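Racemase, putative (Roseobacter denitrificans, PDB 3TCS) probably works as a magnesium-dependent racemase or hydro-lyase of the mandelate racemase/muconate lactonizing enzyme family, and here holds D-alanine in its barrel. Local coordinates at residues B[165-170]-B[331-336]; B[133-138]-B[199-204]; B[140-145]-B[151-156]. All coordinates share one frame; numbering follows the deposited sequence.

Contact 1: B[165-170]-B[331-336]; sequences AFKVRA and YLEFSI. With DAL (D-alanine), chain L.
Lys-167 and Glu-333 reach for each other inside a TIM-like barrel of the enolase superfamily, from two strands that both flank strand 132-139 and so stand one strand apart; their CA atoms are 8.6 Å from each other. Lys-167 leaves the backbone with CB turned inward, beside the ring of Tyr-137, and CG lies anti to the backbone N (chi1 -172°), which starts the chain into the barrel. CG and CD run on past Leu-203 and alongside that same ring. A bend at chi3 (80°) then carries CE to 3.6 Å from Glu-333 OE2, and NZ ends 2.8 Å from the amino N of D-alanine. NZ also forms a salt bridge of 3.2 Å with Glu-333 OE2, although OE2 sits improbably close to the ligand methyl and its exact place is doubtful. Tyr-137 OH and the magnesium-binding Glu-231 grip the same NZ, while Ser-139 OG and Cys-308 N hold the Glu-333 carboxylate. Arg-169, two residues on along the same strand, lines a further side of the pocket. Its chain bends at chi2, its NE is tied to Ser-140 O, and the guanidinium presents its edge to D-alanine, with NH1 and NH2 each 3.1 Å from the ligand CA. Having Lys-167 and Arg-169 on this strand recalls the paired basic residues that family members carry here. Deeper in the barrel, Ala-165 CB packs obliquely against Tyr-331 CD1 at 3.7 Å. Alternation along strand 165-169 sends these residues inward, while Phe-166 and Val-168 face out and are covered by helix 147-161; strand 201-205 borders the far edge.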
loop_
_atom_site.group_PDB
_atom_site.type_symbol
_atom_site.label_atom_id
_atom_site.label_comp_id
_atom_site.label_asym_id
_atom_site.label_seq_id
_atom_site.Cartn_x
_atom_site.Cartn_y
_atom_site.Cartn_z
ATOM N N ALA B 165 -14.061 28.915 11.211
ATOM C CA ALA B 165 -14.241 27.864 10.211
ATOM C C ALA B 165 -14.448 26.571 10.994
ATOM O O ALA B 165 -13.795 26.349 12.015
ATOM C CB ALA B 165 -13.009 27.762 9.301
ATOM N N PHE B 166 -15.366 25.728 10.523
ATOM C CA PHE B 166 -15.699 24.486 11.213
ATOM C C PHE B 166 -16.024 23.354 10.247
ATOM O O PHE B 166 -16.695 23.571 9.241
ATOM C CB PHE B 166 -16.929 24.718 12.102
ATOM C CG PHE B 166 -16.784 25.869 13.044
ATOM C CD1 PHE B 166 -16.367 25.660 14.352
ATOM C CD2 PHE B 166 -16.981 27.175 12.600
ATOM C CE1 PHE B 166 -16.138 26.740 15.208
ATOM C CE2 PHE B 166 -16.755 28.261 13.445
ATOM C CZ PHE B 166 -16.331 28.040 14.752
ATOM N N LYS B 167 -15.562 22.148 10.564
ATOM C CA LYS B 167 -15.855 20.987 9.732
ATOM C C LYS B 167 -16.547 19.892 10.545
ATOM O O LYS B 167 -16.117 19.555 11.649
ATOM C CB LYS B 167 -14.577 20.418 9.096
ATOM C CG LYS B 167 -14.877 19.321 8.057
ATOM C CD LYS B 167 -13.661 18.955 7.200
ATOM C CE LYS B 167 -12.701 18.008 7.912
ATOM N NZ LYS B 167 -11.505 17.714 7.049
ATOM N N VAL B 168 -17.627 19.346 9.997
ATOM C CA VAL B 168 -18.369 18.284 10.659
ATOM C C VAL B 168 -18.441 17.091 9.710
ATOM O O VAL B 168 -17.878 17.137 8.615
ATOM C CB VAL B 168 -19.798 18.743 11.055
ATOM C CG1 VAL B 168 -19.710 19.894 12.044
ATOM C CG2 VAL B 168 -20.587 19.153 9.818
ATOM N N ARG B 169 -19.136 16.035 10.121
ATOM C CA ARG B 169 -19.226 14.820 9.312
ATOM C C ARG B 169 -20.592 14.553 8.698
ATOM O O ARG B 169 -21.626 14.824 9.312
ATOM C CB ARG B 169 -18.841 13.603 10.162
ATOM C CG ARG B 169 -17.513 13.744 10.891
ATOM C CD ARG B 169 -16.333 13.626 9.938
ATOM N NE ARG B 169 -15.180 14.389 10.413
ATOM C CZ ARG B 169 -13.978 14.363 9.845
ATOM N NH1 ARG B 169 -13.756 13.602 8.784
ATOM N NH2 ARG B 169 -13.006 15.123 10.323
ATOM N N ALA B 170 -20.573 13.994 7.491
ATOM C CA ALA B 170 -21.781 13.635 6.758
ATOM C C ALA B 170 -21.745 12.125 6.539
ATOM O O ALA B 170 -20.672 11.522 6.539
ATOM C CB ALA B 170 -21.822 14.357 5.404
ATOM N N TYR B 331 -7.023 27.288 5.325
ATOM C CA TYR B 331 -6.811 27.041 6.743
ATOM C C TYR B 331 -6.216 25.687 7.087
ATOM O O TYR B 331 -6.199 24.765 6.272
ATOM C CB TYR B 331 -8.153 27.201 7.481
ATOM C CG TYR B 331 -9.372 26.912 6.605
ATOM C CD1 TYR B 331 -10.487 27.757 6.629
ATOM C CD2 TYR B 331 -9.387 25.835 5.718
ATOM C CE1 TYR B 331 -11.574 27.541 5.783
ATOM C CE2 TYR B 331 -10.476 25.607 4.864
ATOM C CZ TYR B 331 -11.563 26.469 4.902
ATOM O OH TYR B 331 -12.622 26.282 4.038
ATOM N N LEU B 332 -5.740 25.598 8.324
ATOM C CA LEU B 332 -5.135 24.396 8.890
ATOM C C LEU B 332 -6.220 23.547 9.552
ATOM O O LEU B 332 -7.002 24.063 10.348
ATOM C CB LEU B 332 -4.125 24.796 9.972
ATOM C CG LEU B 332 -3.537 23.681 10.840
ATOM C CD1 LEU B 332 -2.308 23.113 10.149
ATOM C CD2 LEU B 332 -3.165 24.232 12.220
ATOM N N GLU B 333 -6.277 22.255 9.239
ATOM C CA GLU B 333 -7.262 21.404 9.894
ATOM C C GLU B 333 -6.834 21.314 11.357
ATOM O O GLU B 333 -5.668 21.040 11.658
ATOM C CB GLU B 333 -7.291 20.006 9.276
ATOM C CG GLU B 333 -8.151 19.040 10.086
ATOM C CD GLU B 333 -8.512 17.775 9.345
ATOM O OE1 GLU B 333 -7.720 17.284 8.510
ATOM O OE2 GLU B 333 -9.609 17.260 9.617
ATOM N N PHE B 334 -7.759 21.563 12.273
ATOM C CA PHE B 334 -7.405 21.520 13.686
ATOM C C PHE B 334 -8.412 20.703 14.483
ATOM O O PHE B 334 -9.525 21.151 14.731
ATOM C CB PHE B 334 -7.337 22.940 14.240
ATOM C CG PHE B 334 -6.656 23.036 15.576
ATOM C CD1 PHE B 334 -5.267 23.039 15.666
ATOM C CD2 PHE B 334 -7.407 23.100 16.746
ATOM C CE1 PHE B 334 -4.633 23.107 16.907
ATOM C CE2 PHE B 334 -6.782 23.166 17.994
ATOM C CZ PHE B 334 -5.391 23.170 18.070
ATOM N N SER B 335 -8.016 19.500 14.882
ATOM C CA SER B 335 -8.902 18.639 15.652
ATOM C C SER B 335 -9.277 19.281 16.979
ATOM O O SER B 335 -8.414 19.798 17.690
ATOM C CB SER B 335 -8.232 17.298 15.937
ATOM O OG SER B 335 -9.034 16.536 16.822
ATOM N N ILE B 336 -10.564 19.259 17.315
ATOM C CA ILE B 336 -10.998 19.824 18.587
ATOM C C ILE B 336 -11.519 18.739 19.532
ATOM O O ILE B 336 -12.178 19.034 20.525
ATOM C CB ILE B 336 -12.068 20.951 18.390
ATOM C CG1 ILE B 336 -13.146 20.533 17.389
ATOM C CG2 ILE B 336 -11.381 22.224 17.880
ATOM C CD1 ILE B 336 -14.085 19.454 17.882
HETATM N N DAL L . -10.136 15.259 7.185
HETATM C CA DAL L . -10.787 14.446 8.229
HETATM C CB DAL L . -10.058 14.599 9.557
HETATM C C DAL L . -10.773 13.010 7.829
HETATM O O DAL L . -11.307 12.665 6.825
#

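Contact 2: B[133-138]-B[199-204]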
loop_
_atom_site.group_PDB
_atom_site.type_symbol
_atom_site.label_atom_id
_atom_site.label_comp_id
_atom_site.label_asym_id
_atom_site.label_seq_id
_atom_site.Cartn_x
_atom_site.Cartn_y
_atom_site.Cartn_z
ATOM N N LEU B 133 1.430 33.194 11.978
ATOM C CA LEU B 133 0.127 32.593 12.229
ATOM C C LEU B 133 -0.491 31.894 11.023
ATOM O O LEU B 133 -0.237 32.257 9.875
ATOM C CB LEU B 133 -0.845 33.670 12.728
ATOM C CG LEU B 133 -0.442 34.375 14.022
ATOM C CD1 LEU B 133 -1.328 35.597 14.239
ATOM C CD2 LEU B 133 -0.556 33.402 15.184
ATOM N N ILE B 134 -1.300 30.877 11.307
ATOM C CA ILE B 134 -2.002 30.128 10.272
ATOM C C ILE B 134 -3.434 29.988 10.762
ATOM O O ILE B 134 -3.672 29.511 11.875
ATOM C CB ILE B 134 -1.435 28.699 10.069
ATOM C CG1 ILE B 134 0.073 28.742 9.819
ATOM C CG2 ILE B 134 -2.127 28.037 8.886
ATOM C CD1 ILE B 134 0.903 28.766 11.092
ATOM N N ARG B 135 -4.390 30.419 9.949
ATOM C CA ARG B 135 -5.789 30.309 10.337
ATOM C C ARG B 135 -6.143 28.828 10.408
ATOM O O ARG B 135 -5.764 28.056 9.536
ATOM C CB ARG B 135 -6.681 31.002 9.311
ATOM C CG ARG B 135 -8.156 30.925 9.643
ATOM C CD ARG B 135 -8.984 31.416 8.474
ATOM N NE ARG B 135 -10.415 31.325 8.745
ATOM C CZ ARG B 135 -11.346 31.404 7.804
ATOM N NH1 ARG B 135 -10.992 31.571 6.536
ATOM N NH2 ARG B 135 -12.630 31.327 8.129
ATOM N N ALA B 136 -6.876 28.433 11.441
ATOM C CA ALA B 136 -7.253 27.036 11.602
ATOM C C ALA B 136 -8.759 26.837 11.576
ATOM O O ALA B 136 -9.516 27.758 11.886
ATOM C CB ALA B 136 -6.697 26.509 12.911
ATOM N N TYR B 137 -9.199 25.647 11.181
ATOM C CA TYR B 137 -10.622 25.363 11.206
ATOM C C TYR B 137 -10.844 24.263 12.234
ATOM O O TYR B 137 -10.085 23.289 12.280
ATOM C CB TYR B 137 -11.151 24.976 9.814
ATOM C CG TYR B 137 -10.737 23.635 9.232
ATOM C CD1 TYR B 137 -11.393 22.461 9.596
ATOM C CD2 TYR B 137 -9.769 23.563 8.225
ATOM C CE1 TYR B 137 -11.105 21.238 8.958
ATOM C CE2 TYR B 137 -9.473 22.348 7.579
ATOM C CZ TYR B 137 -10.149 21.197 7.948
ATOM O OH TYR B 137 -9.894 20.017 7.280
ATOM N N ALA B 138 -11.845 24.444 13.093
ATOM C CA ALA B 138 -12.149 23.462 14.127
ATOM C C ALA B 138 -12.707 22.221 13.450
ATOM O O ALA B 138 -13.751 22.262 12.799
ATOM C CB ALA B 138 -13.151 24.026 15.119
ATOM N N ASP B 199 -21.402 34.318 9.551
ATOM C CA ASP B 199 -20.049 34.827 9.377
ATOM C C ASP B 199 -18.909 33.853 9.638
ATOM O O ASP B 199 -17.811 34.265 10.006
ATOM C CB ASP B 199 -19.869 36.090 10.220
ATOM C CG ASP B 199 -20.910 37.153 9.898
ATOM O OD1 ASP B 199 -21.148 37.402 8.700
ATOM O OD2 ASP B 199 -21.485 37.740 10.841
ATOM N N VAL B 200 -19.171 32.565 9.452
ATOM C CA VAL B 200 -18.141 31.550 9.627
ATOM C C VAL B 200 -18.177 30.605 8.433
ATOM O O VAL B 200 -19.204 30.468 7.768
ATOM C CB VAL B 200 -18.343 30.718 10.919
ATOM C CG1 VAL B 200 -18.275 31.618 12.134
ATOM C CG2 VAL B 200 -19.667 29.973 10.870
ATOM N N ASP B 201 -17.049 29.970 8.145
ATOM C CA ASP B 201 -16.990 29.025 7.040
ATOM C C ASP B 201 -17.406 27.663 7.560
ATOM O O ASP B 201 -17.022 27.268 8.659
ATOM C CB ASP B 201 -15.574 28.931 6.471
ATOM C CG ASP B 201 -15.167 30.174 5.713
ATOM O OD1 ASP B 201 -15.954 30.633 4.856
ATOM O OD2 ASP B 201 -14.056 30.684 5.964
ATOM N N LEU B 202 -18.191 26.946 6.771
ATOM C CA LEU B 202 -18.636 25.626 7.175
ATOM C C LEU B 202 -18.168 24.605 6.158
ATOM O O LEU B 202 -18.369 24.772 4.950
ATOM C CB LEU B 202 -20.160 25.593 7.307
ATOM C CG LEU B 202 -20.718 26.544 8.367
ATOM C CD1 LEU B 202 -22.242 26.458 8.392
ATOM C CD2 LEU B 202 -20.137 26.173 9.734
ATOM N N LEU B 203 -17.530 23.555 6.664
ATOM C CA LEU B 203 -16.995 22.477 5.847
ATOM C C LEU B 203 -17.645 21.170 6.279
ATOM O O LEU B 203 -18.153 21.063 7.394
ATOM C CB LEU B 203 -15.486 22.348 6.065
ATOM C CG LEU B 203 -14.559 23.534 5.790
ATOM C CD1 LEU B 203 -14.797 24.660 6.801
ATOM C CD2 LEU B 203 -13.121 23.045 5.875
ATOM N N ILE B 204 -17.632 20.175 5.407
ATOM C CA ILE B 204 -18.191 18.885 5.780
ATOM C C ILE B 204 -17.342 17.796 5.126
ATOM O O ILE B 204 -16.714 18.027 4.092
ATOM C CB ILE B 204 -19.684 18.777 5.374
ATOM C CG1 ILE B 204 -20.376 17.732 6.253
ATOM C CG2 ILE B 204 -19.808 18.419 3.901
ATOM C CD1 ILE B 204 -21.897 17.837 6.261
#
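Asp-201 OD2 takes two N-H groups of Arg-135: NH2 at 2.7 Å, with an N-H...O angle of 148°, and NH1 at 3.2 Å in a weak, strongly bent bond. The pair is a salt bridge across the barrel interior of a TIM-like fold, joining strands 132-139 and 201-205, which lie on either side of strand 165-169. NH2 comes to the anti side of OD2, somewhat out of the carboxylate plane, and the two flat groups are turned about half a right angle against each other; with both N-H groups on OD2, this is a one-oxygen grip and not a two-oxygen fork. Arg-135 spans the gap as a fully extended chain; Thr-164 OG1 is a further partner of its NH2. Both residues are only partly buried, near the N-terminal ends of the strands.

One layer further in, toward the end that holds the ligand, the contact turns apolar. Tyr-137 carries its ring in the crowded position between the backbone N and the carbonyl carbon (chi1 70°), which turns a face to Leu-203 while the hydroxyl is hydrogen-bonded to Lys-167 NZ of the ligand pocket. Tyr-331 meets the same ring edge-to-face. Leu-203 arrives roughly at right angles and makes a CH-pi contact: CD2 lies 3.9 Å from the ring centroid, 2° off the normal, and is almost equally far from all six ring carbons.

Contact 3: B[140-145]-B[151-156]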
loop_
_atom_site.group_PDB
_atom_site.type_symbol
_atom_site.label_atom_id
_atom_site.label_comp_id
_atom_site.label_asym_id
_atom_site.label_seq_id
_atom_site.Cartn_x
_atom_site.Cartn_y
_atom_site.Cartn_z
ATOM N N SER B 140 -14.252 18.476 13.702
ATOM C CA SER B 140 -14.912 17.447 14.500
ATOM C C SER B 140 -14.691 16.105 13.808
ATOM O O SER B 140 -14.837 16.004 12.591
ATOM C CB SER B 140 -16.416 17.706 14.602
ATOM O OG SER B 140 -17.071 16.546 15.086
ATOM N N MET B 141 -14.350 15.081 14.584
ATOM C CA MET B 141 -14.093 13.750 14.035
ATOM C C MET B 141 -15.264 12.790 14.233
ATOM O O MET B 141 -15.318 11.726 13.614
ATOM C CB MET B 141 -12.865 13.138 14.716
ATOM C CG MET B 141 -11.615 13.984 14.668
ATOM S SD MET B 141 -11.017 14.207 12.995
ATOM C CE MET B 141 -10.187 15.789 13.147
ATOM N N LYS B 142 -16.201 13.175 15.089
ATOM C CA LYS B 142 -17.337 12.329 15.425
ATOM C C LYS B 142 -18.555 12.301 14.515
ATOM O O LYS B 142 -18.902 13.288 13.872
ATOM C CB LYS B 142 -17.812 12.668 16.839
ATOM C CG LYS B 142 -16.790 12.386 17.927
ATOM C CD LYS B 142 -17.316 12.818 19.287
ATOM C CE LYS B 142 -16.384 12.387 20.409
ATOM N NZ LYS B 142 -16.912 12.765 21.748
ATOM N N ARG B 143 -19.192 11.134 14.485
ATOM C CA ARG B 143 -20.424 10.903 13.747
ATOM C C ARG B 143 -21.454 10.444 14.776
ATOM O O ARG B 143 -22.661 10.573 14.574
ATOM C CB ARG B 143 -20.235 9.829 12.680
ATOM C CG ARG B 143 -19.639 10.373 11.404
ATOM C CD ARG B 143 -19.735 9.377 10.273
ATOM N NE ARG B 143 -19.341 10.000 9.017
ATOM C CZ ARG B 143 -18.089 10.280 8.679
ATOM N NH1 ARG B 143 -17.088 9.984 9.499
ATOM N NH2 ARG B 143 -17.840 10.887 7.530
ATOM N N ASP B 144 -20.958 9.908 15.887
ATOM C CA ASP B 144 -21.825 9.446 16.965
ATOM C C ASP B 144 -22.062 10.595 17.936
ATOM O O ASP B 144 -21.872 10.463 19.144
ATOM C CB ASP B 144 -21.197 8.262 17.704
ATOM C CG ASP B 144 -19.751 8.505 18.073
ATOM O OD1 ASP B 144 -19.459 9.529 18.726
ATOM O OD2 ASP B 144 -18.901 7.666 17.707
ATOM N N ILE B 145 -22.443 11.737 17.383
ATOM C CA ILE B 145 -22.745 12.922 18.170
ATOM C C ILE B 145 -23.907 13.553 17.423
ATOM O O ILE B 145 -23.876 13.663 16.202
ATOM C CB ILE B 145 -21.540 13.901 18.238
ATOM C CG1 ILE B 145 -21.891 15.086 19.140
ATOM C CG2 ILE B 145 -21.155 14.376 16.844
ATOM C CD1 ILE B 145 -20.778 16.107 19.292
ATOM N N ALA B 151 -23.226 21.199 17.261
ATOM C CA ALA B 151 -23.314 22.644 17.101
ATOM C C ALA B 151 -23.001 23.342 18.417
ATOM O O ALA B 151 -22.313 24.357 18.442
ATOM C CB ALA B 151 -24.713 23.036 16.620
ATOM N N GLU B 152 -23.502 22.785 19.513
ATOM C CA GLU B 152 -23.294 23.369 20.830
ATOM C C GLU B 152 -21.820 23.445 21.211
ATOM O O GLU B 152 -21.335 24.498 21.625
ATOM C CB GLU B 152 -24.080 22.571 21.881
ATOM C CG GLU B 152 -23.979 23.114 23.301
ATOM C CD GLU B 152 -24.968 22.453 24.257
ATOM O OE1 GLU B 152 -25.013 21.203 24.312
ATOM O OE2 GLU B 152 -25.700 23.189 24.957
ATOM N N ARG B 153 -21.091 22.343 21.062
ATOM C CA ARG B 153 -19.681 22.369 21.424
ATOM C C ARG B 153 -18.853 23.235 20.474
ATOM O O ARG B 153 -17.892 23.878 20.893
ATOM C CB ARG B 153 -19.101 20.947 21.494
ATOM C CG ARG B 153 -18.975 20.207 20.170
ATOM C CD ARG B 153 -18.088 18.967 20.347
ATOM N NE ARG B 153 -17.878 18.241 19.097
ATOM C CZ ARG B 153 -17.044 17.213 18.955
ATOM N NH1 ARG B 153 -16.329 16.779 19.986
ATOM N NH2 ARG B 153 -16.927 16.615 17.777
ATOM N N LEU B 154 -19.224 23.269 19.199
ATOM C CA LEU B 154 -18.475 24.079 18.241
ATOM C C LEU B 154 -18.759 25.569 18.438
ATOM O O LEU B 154 -17.877 26.412 18.251
ATOM C CB LEU B 154 -18.809 23.644 16.814
ATOM C CG LEU B 154 -18.323 22.226 16.477
ATOM C CD1 LEU B 154 -18.601 21.916 15.006
ATOM C CD2 LEU B 154 -16.826 22.124 16.760
ATOM N N LYS B 155 -19.992 25.892 18.813
ATOM C CA LYS B 155 -20.363 27.282 19.053
ATOM C C LYS B 155 -19.568 27.808 20.248
ATOM O O LYS B 155 -19.124 28.953 20.255
ATOM C CB LYS B 155 -21.867 27.391 19.330
ATOM C CG LYS B 155 -22.387 28.821 19.381
ATOM C CD LYS B 155 -23.899 28.852 19.588
ATOM C CE LYS B 155 -24.428 30.273 19.464
ATOM N NZ LYS B 155 -25.910 30.320 19.552
ATOM N N ARG B 156 -19.381 26.969 21.261
ATOM C CA ARG B 156 -18.625 27.395 22.428
ATOM C C ARG B 156 -17.161 27.626 22.062
ATOM O O ARG B 156 -16.531 28.551 22.566
ATOM C CB ARG B 156 -18.768 26.365 23.553
ATOM C CG ARG B 156 -20.197 26.332 24.072
ATOM C CD ARG B 156 -20.420 25.376 25.230
ATOM N NE ARG B 156 -21.810 25.456 25.679
ATOM C CZ ARG B 156 -22.355 24.668 26.598
ATOM N NH1 ARG B 156 -21.629 23.723 27.182
ATOM N NH2 ARG B 156 -23.630 24.828 26.934
#
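The irregular segment 140-145 leaves strand 132-139 and runs past helical segment 151-156, with CA atoms 8.4 Å apart at Ser-140 and Leu-154 and 9.8 Å apart at Ile-145 and Ala-151. This is the loop of a beta-alpha-beta crossover in the barrel, since helix 147-161 leads straight on to the parallel neighbour 165-169. An inverse gamma turn centred on Asp-144 bends the loop back, with a weak bond from Ile-145 N to Arg-143 O.

Arg-153 carries the contact. Its CG lies between the backbone N and the carbonyl carbon (chi1 69°), and from there the chain extends away from the helix to lay its guanidinium among the loop side chains. Ile-145 CD1 covers one face, 3.6 Å from Arg-153 NE and offset toward the rim. At the edge, in plane, Arg-153 NH2 donates a weak bond of 2.7 Å to Ser-140 OG. The firmer partners are acidic: Glu-150 takes NE and also binds Ser-140 OG, and Glu-337 takes NH2. Lys-142 crosses Arg-153 obliquely, its CD 4.1 Å from Arg-153 NH2, and its own NZ pairs with Asp-340. With a leucine in place of Arg-153, Glu-150 and Glu-337 would probably lose this basic mate, and the loop would be less firmly tied to the helix. Within the loop, Lys-142 N gives a weak hydrogen bond of 3.5 Å to the same Ser-140 OG.

How the contacts relate
All three contacts gather in one sector of the barrel, built around strands 132-139, 165-169 and 201-205. Contacts 1 and 2 are neighbours, their centres about 7 Å apart, and they interlock: each joins strands flanking a strand of the other, and their segments alternate along the chain. Contact 3 lies about 10 Å from the centre of contact 1 and 14 Å from that of contact 2. It falls within the chain that contact 2 spans and is complete before contact 1 begins. Contact 2 thus fills the barrel toward its N-terminal end, contact 1 lines the ligand pocket, and contact 3 fastens the loop that brings Met-141 to D-alanine.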